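Local coordinates for protein thiamine pyrophosphokinase (Bacillus subtilis, PDB 3LM8) that catalyses the ATP-dependent pyrophosphorylation of thiamine to thiamine diphosphate, releasing AMP, and takes part in thiamine salvage, at residues Y154-T168 against F200-D214. The protein carries 1 engineered substitution. Residues are numbered along the deposited sequence; the frame is centred on the assembly and turned at random.
Sequences YISFIPFSEDIHELT and FSFVKGILIMIRSTD. Engineered in segment 200-214: Val203 (natural residue Ala).
Phe157 sets its ring among Leu207, Met209 and Phe200, the tightly packed, buried part of this contact. With CG anti to the carbonyl carbon (chi1 -71°), the ring drops off its strand so that CE1 sits above the centre of the Phe200 ring, the two planes inclined at 43°; CZ lies 3.7 Å from Phe200 CG. Met209, a selenomethionine, runs alongside, its SE 5.3 Å from the Phe157 centroid in an oblique Met-aromatic contact. Beyond Leu207, Ile164 continues the core, CG2 resting 3.6 Å from CB of Phe202. Were Phe157 cut back to an alanine, a gap would probably open between the two sheets, leaving Phe200 and the selenium-bearing end of Met209 without their shared neighbour. Backbone bonds zip strands 154-159 and 207-212 together antiparallel, among them a nearly straight one from Ser156 N to Ile210 O (2.6 Å). The periphery is looser: engineered Val203 merely flanks the exposed Glu166, CG2 3.7 Å from OE2, while Lys204 lays CD over one face of the His165 ring, toward its rim. Segment 154-168 passes from mixed to four-stranded sheet through 160-166, and 200-214 returns through 203-206; these links help join the facing sheets of the thiamine-binding domain's beta-sandwich, where Leu167 lies near bound thiamine.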
loop_
_atom_site.group_PDB
_atom_site.type_symbol
_atom_site.label_atom_id
_atom_site.label_comp_id
_atom_site.label_asym_id
_atom_site.label_seq_id
_atom_site.Cartn_x
_atom_site.Cartn_y
_atom_site.Cartn_z
ATOM N N TYR A 154 -1.220 16.871 1.449
ATOM C CA TYR A 154 -2.051 16.713 0.262
ATOM C C TYR A 154 -2.801 15.396 0.241
ATOM O O TYR A 154 -2.279 14.354 0.628
ATOM C CB TYR A 154 -1.203 16.859 -1.000
ATOM C CG TYR A 154 -0.408 18.147 -1.047
ATOM C CD1 TYR A 154 0.884 18.204 -0.531
ATOM C CD2 TYR A 154 -0.956 19.312 -1.599
ATOM C CE1 TYR A 154 1.619 19.383 -0.566
ATOM C CE2 TYR A 154 -0.233 20.495 -1.637
ATOM C CZ TYR A 154 1.058 20.528 -1.120
ATOM O OH TYR A 154 1.794 21.693 -1.167
ATOM N N ILE A 155 -4.051 15.474 -0.199
ATOM C CA ILE A 155 -4.941 14.328 -0.288
ATOM C C ILE A 155 -5.535 14.420 -1.674
ATOM O O ILE A 155 -6.287 15.350 -1.938
ATOM C CB ILE A 155 -6.099 14.458 0.708
ATOM C CG1 ILE A 155 -5.568 14.411 2.135
ATOM C CG2 ILE A 155 -7.145 13.378 0.451
ATOM C CD1 ILE A 155 -6.391 15.250 3.091
ATOM N N SER A 156 -5.199 13.478 -2.552
ATOM C CA SER A 156 -5.726 13.478 -3.911
ATOM C C SER A 156 -6.672 12.305 -4.131
ATOM O O SER A 156 -6.522 11.253 -3.519
ATOM C CB SER A 156 -4.581 13.397 -4.917
ATOM O OG SER A 156 -3.711 14.508 -4.788
ATOM N N PHE A 157 -7.648 12.486 -5.009
ATOM C CA PHE A 157 -8.603 11.421 -5.311
ATOM C C PHE A 157 -8.578 11.160 -6.805
ATOM O O PHE A 157 -8.591 12.091 -7.605
ATOM C CB PHE A 157 -10.018 11.822 -4.895
ATOM C CG PHE A 157 -10.233 11.863 -3.406
ATOM C CD1 PHE A 157 -10.228 10.694 -2.658
ATOM C CD2 PHE A 157 -10.467 13.072 -2.760
ATOM C CE1 PHE A 157 -10.459 10.722 -1.287
ATOM C CE2 PHE A 157 -10.698 13.115 -1.394
ATOM C CZ PHE A 157 -10.695 11.940 -0.653
ATOM N N ILE A 158 -8.541 9.891 -7.188
ATOM C CA ILE A 158 -8.515 9.553 -8.601
ATOM C C ILE A 158 -9.437 8.390 -8.917
ATOM O O ILE A 158 -9.368 7.338 -8.282
ATOM C CB ILE A 158 -7.089 9.204 -9.040
ATOM C CG1 ILE A 158 -6.152 10.343 -8.642
ATOM C CG2 ILE A 158 -7.049 8.977 -10.539
ATOM C CD1 ILE A 158 -4.708 10.046 -8.864
ATOM N N PRO A 159 -10.323 8.570 -9.905
ATOM C CA PRO A 159 -11.274 7.530 -10.318
ATOM C C PRO A 159 -10.487 6.338 -10.846
ATOM O O PRO A 159 -9.403 6.523 -11.400
ATOM C CB PRO A 159 -12.081 8.204 -11.435
ATOM C CG PRO A 159 -11.910 9.695 -11.165
ATOM C CD PRO A 159 -10.470 9.789 -10.720
ATOM N N PHE A 160 -11.022 5.127 -10.688
ATOM C CA PHE A 160 -10.320 3.940 -11.169
ATOM C C PHE A 160 -10.964 3.222 -12.356
ATOM O O PHE A 160 -10.707 3.571 -13.503
ATOM C CB PHE A 160 -10.099 2.941 -10.032
ATOM C CG PHE A 160 -9.189 1.801 -10.401
ATOM C CD1 PHE A 160 -9.708 0.584 -10.835
ATOM C CD2 PHE A 160 -7.806 1.954 -10.340
ATOM C CE1 PHE A 160 -8.862 -0.465 -11.201
ATOM C CE2 PHE A 160 -6.951 0.914 -10.704
ATOM C CZ PHE A 160 -7.481 -0.298 -11.135
ATOM N N SER A 161 -11.796 2.222 -12.095
ATOM C CA SER A 161 -12.416 1.475 -13.191
ATOM C C SER A 161 -13.359 2.305 -14.072
ATOM O O SER A 161 -13.235 2.294 -15.299
ATOM C CB SER A 161 -13.158 0.246 -12.650
ATOM O OG SER A 161 -14.280 0.622 -11.870
ATOM N N GLU A 162 -14.298 3.017 -13.454
ATOM C CA GLU A 162 -15.248 3.832 -14.204
ATOM C C GLU A 162 -15.457 5.186 -13.538
ATOM O O GLU A 162 -14.726 5.555 -12.617
ATOM C CB GLU A 162 -16.599 3.120 -14.307
ATOM C CG GLU A 162 -16.526 1.649 -14.697
ATOM C CD GLU A 162 -16.935 0.720 -13.560
ATOM O OE1 GLU A 162 -16.961 -0.512 -13.776
ATOM O OE2 GLU A 162 -17.230 1.223 -12.451
ATOM N N ASP A 163 -16.465 5.918 -14.007
ATOM C CA ASP A 163 -16.786 7.226 -13.443
ATOM C C ASP A 163 -17.191 7.138 -11.967
ATOM O O ASP A 163 -17.729 6.126 -11.509
ATOM C CB ASP A 163 -17.932 7.885 -14.214
ATOM C CG ASP A 163 -17.573 8.200 -15.653
ATOM O OD1 ASP A 163 -16.365 8.348 -15.953
ATOM O OD2 ASP A 163 -18.514 8.321 -16.479
ATOM N N ILE A 164 -16.927 8.209 -11.224
ATOM C CA ILE A 164 -17.295 8.257 -9.815
ATOM C C ILE A 164 -18.602 9.037 -9.739
ATOM O O ILE A 164 -18.715 10.118 -10.318
ATOM C CB ILE A 164 -16.225 8.976 -8.970
ATOM C CG1 ILE A 164 -14.869 8.285 -9.154
ATOM C CG2 ILE A 164 -16.652 8.993 -7.501
ATOM C CD1 ILE A 164 -14.852 6.836 -8.728
ATOM N N HIS A 165 -19.583 8.489 -9.028
ATOM C CA HIS A 165 -20.892 9.127 -8.916
ATOM C C HIS A 165 -21.228 9.687 -7.553
ATOM O O HIS A 165 -21.043 9.025 -6.536
ATOM C CB HIS A 165 -21.988 8.145 -9.335
ATOM C CG HIS A 165 -21.911 7.748 -10.774
ATOM N ND1 HIS A 165 -20.844 7.049 -11.295
ATOM C CD2 HIS A 165 -22.745 7.989 -11.811
ATOM C CE1 HIS A 165 -21.021 6.879 -12.593
ATOM N NE2 HIS A 165 -22.168 7.441 -12.931
ATOM N N GLU A 166 -21.738 10.914 -7.557
ATOM C CA GLU A 166 -22.143 11.614 -6.341
ATOM C C GLU A 166 -21.044 11.735 -5.282
ATOM O O GLU A 166 -21.252 11.397 -4.115
ATOM C CB GLU A 166 -23.380 10.935 -5.738
ATOM C CG GLU A 166 -24.619 10.993 -6.615
ATOM C CD GLU A 166 -25.828 10.334 -5.956
ATOM O OE1 GLU A 166 -26.057 10.575 -4.748
ATOM O OE2 GLU A 166 -26.558 9.583 -6.645
ATOM N N LEU A 167 -19.882 12.231 -5.699
ATOM C CA LEU A 167 -18.751 12.411 -4.799
ATOM C C LEU A 167 -18.939 13.668 -3.968
ATOM O O LEU A 167 -19.162 14.751 -4.510
ATOM C CB LEU A 167 -17.441 12.531 -5.590
ATOM C CG LEU A 167 -16.173 12.845 -4.770
ATOM C CD1 LEU A 167 -15.938 11.748 -3.748
ATOM C CD2 LEU A 167 -14.960 12.956 -5.686
ATOM N N THR A 168 -18.843 13.517 -2.653
ATOM C CA THR A 168 -18.986 14.636 -1.735
ATOM C C THR A 168 -17.763 14.734 -0.841
ATOM O O THR A 168 -17.312 13.739 -0.276
ATOM C CB THR A 168 -20.236 14.473 -0.855
ATOM O OG1 THR A 168 -21.410 14.635 -1.664
ATOM C CG2 THR A 168 -20.234 15.503 0.277
ATOM N N PHE A 200 -15.623 12.099 2.882
ATOM C CA PHE A 200 -15.798 12.009 1.449
ATOM C C PHE A 200 -16.673 10.789 1.232
ATOM O O PHE A 200 -16.683 9.872 2.050
ATOM C CB PHE A 200 -14.450 11.882 0.713
ATOM C CG PHE A 200 -13.727 10.586 0.949
ATOM C CD1 PHE A 200 -12.949 10.402 2.083
ATOM C CD2 PHE A 200 -13.801 9.555 0.011
ATOM C CE1 PHE A 200 -12.245 9.209 2.278
ATOM C CE2 PHE A 200 -13.107 8.363 0.196
ATOM C CZ PHE A 200 -12.325 8.189 1.330
ATOM N N SER A 201 -17.440 10.798 0.155
ATOM C CA SER A 201 -18.323 9.688 -0.151
ATOM C C SER A 201 -18.837 9.785 -1.581
ATOM O O SER A 201 -18.917 10.866 -2.169
ATOM C CB SER A 201 -19.489 9.651 0.845
ATOM O OG SER A 201 -20.003 10.945 1.084
ATOM N N PHE A 202 -19.162 8.627 -2.136
ATOM C CA PHE A 202 -19.653 8.512 -3.499
ATOM C C PHE A 202 -20.482 7.231 -3.560
ATOM O O PHE A 202 -20.280 6.306 -2.766
ATOM C CB PHE A 202 -18.471 8.463 -4.487
ATOM C CG PHE A 202 -17.377 7.509 -4.082
ATOM C CD1 PHE A 202 -16.568 7.786 -2.983
ATOM C CD2 PHE A 202 -17.204 6.298 -4.757
ATOM C CE1 PHE A 202 -15.618 6.877 -2.560
ATOM C CE2 PHE A 202 -16.245 5.380 -4.337
ATOM C CZ PHE A 202 -15.453 5.670 -3.233
ATOM N N VAL A 203 -21.412 7.169 -4.500
ATOM C CA VAL A 203 -22.277 6.007 -4.591
ATOM C C VAL A 203 -21.884 4.907 -5.574
ATOM O O VAL A 203 -22.246 3.746 -5.375
ATOM C CB VAL A 203 -23.711 6.466 -4.886
ATOM C CG1 VAL A 203 -24.183 7.372 -3.752
ATOM C CG2 VAL A 203 -23.765 7.208 -6.224
ATOM N N LYS A 204 -21.139 5.259 -6.618
ATOM C CA LYS A 204 -20.738 4.279 -7.618
ATOM C C LYS A 204 -19.297 4.465 -8.111
ATOM O O LYS A 204 -18.804 5.591 -8.220
ATOM C CB LYS A 204 -21.713 4.350 -8.801
ATOM C CG LYS A 204 -21.618 3.180 -9.777
ATOM C CD LYS A 204 -22.688 3.282 -10.865
ATOM C CE LYS A 204 -22.802 1.992 -11.656
ATOM N NZ LYS A 204 -23.282 0.877 -10.792
ATOM N N GLY A 205 -18.630 3.350 -8.416
ATOM C CA GLY A 205 -17.258 3.408 -8.894
ATOM C C GLY A 205 -16.184 2.980 -7.900
ATOM O O GLY A 205 -16.462 2.531 -6.786
ATOM N N ILE A 206 -14.935 3.120 -8.323
ATOM C CA ILE A 206 -13.783 2.763 -7.503
ATOM C C ILE A 206 -12.932 4.009 -7.374
ATOM O O ILE A 206 -12.461 4.554 -8.368
ATOM C CB ILE A 206 -12.949 1.671 -8.181
ATOM C CG1 ILE A 206 -13.831 0.452 -8.440
ATOM C CG2 ILE A 206 -11.751 1.305 -7.316
ATOM C CD1 ILE A 206 -13.212 -0.541 -9.383
ATOM N N LEU A 207 -12.737 4.467 -6.148
ATOM C CA LEU A 207 -11.955 5.671 -5.933
ATOM C C LEU A 207 -10.581 5.369 -5.341
ATOM O O LEU A 207 -10.434 4.474 -4.502
ATOM C CB LEU A 207 -12.710 6.605 -5.003
ATOM C CG LEU A 207 -12.123 8.007 -4.918
ATOM C CD1 LEU A 207 -12.450 8.754 -6.218
ATOM C CD2 LEU A 207 -12.697 8.740 -3.706
ATOM N N ILE A 208 -9.574 6.111 -5.794
ATOM C CA ILE A 208 -8.217 5.942 -5.287
ATOM C C ILE A 208 -7.922 7.177 -4.458
ATOM O O ILE A 208 -8.366 8.272 -4.801
ATOM C CB ILE A 208 -7.175 5.867 -6.424
ATOM C CG1 ILE A 208 -7.541 4.752 -7.396
ATOM C CG2 ILE A 208 -5.779 5.586 -5.838
ATOM C CD1 ILE A 208 -6.633 4.679 -8.608
HETATM N N MSE A 209 -7.186 7.007 -3.368
HETATM C CA MSE A 209 -6.843 8.141 -2.530
HETATM C C MSE A 209 -5.357 8.176 -2.276
HETATM O O MSE A 209 -4.790 7.247 -1.708
HETATM C CB MSE A 209 -7.565 8.082 -1.187
HETATM C CG MSE A 209 -7.166 9.220 -0.230
HETATM SE SE MSE A 209 -7.822 9.024 1.593
HETATM C CE MSE A 209 -9.094 10.464 1.657
ATOM N N ILE A 210 -4.726 9.255 -2.706
ATOM C CA ILE A 210 -3.303 9.425 -2.505
ATOM C C ILE A 210 -3.086 10.548 -1.502
ATOM O O ILE A 210 -3.519 11.680 -1.713
ATOM C CB ILE A 210 -2.568 9.813 -3.813
ATOM C CG1 ILE A 210 -2.798 8.755 -4.892
ATOM C CG2 ILE A 210 -1.072 10.004 -3.532
ATOM C CD1 ILE A 210 -4.177 8.798 -5.503
ATOM N N ARG A 211 -2.442 10.222 -0.393
ATOM C CA ARG A 211 -2.128 11.223 0.606
ATOM C C ARG A 211 -0.614 11.348 0.452
ATOM O O ARG A 211 0.107 10.344 0.474
ATOM C CB ARG A 211 -2.559 10.733 1.984
ATOM C CG ARG A 211 -4.035 10.308 1.966
ATOM C CD ARG A 211 -4.613 10.129 3.345
ATOM N NE ARG A 211 -4.476 11.353 4.131
ATOM C CZ ARG A 211 -5.001 11.530 5.342
ATOM N NH1 ARG A 211 -5.706 10.555 5.911
ATOM N NH2 ARG A 211 -4.812 12.678 5.986
ATOM N N SER A 212 -0.142 12.573 0.232
ATOM C CA SER A 212 1.277 12.798 0.018
ATOM C C SER A 212 1.881 14.041 0.644
ATOM O O SER A 212 1.221 14.784 1.374
ATOM C CB SER A 212 1.569 12.792 -1.484
ATOM O OG SER A 212 0.489 13.337 -2.218
ATOM N N THR A 213 3.154 14.260 0.341
ATOM C CA THR A 213 3.885 15.395 0.873
ATOM C C THR A 213 4.972 15.793 -0.109
ATOM O O THR A 213 5.300 15.033 -1.014
ATOM C CB THR A 213 4.535 15.021 2.201
ATOM O OG1 THR A 213 5.088 16.190 2.806
ATOM C CG2 THR A 213 5.641 14.004 1.976
ATOM N N ASP A 214 5.521 16.990 0.059
ATOM C CA ASP A 214 6.595 17.456 -0.814
ATOM C C ASP A 214 7.927 17.380 -0.090
ATOM O O ASP A 214 8.942 17.846 -0.602
ATOM C CB ASP A 214 6.345 18.895 -1.263
ATOM C CG ASP A 214 5.337 18.984 -2.380
ATOM O OD1 ASP A 214 5.055 20.105 -2.857
ATOM O OD2 ASP A 214 4.826 17.923 -2.786
#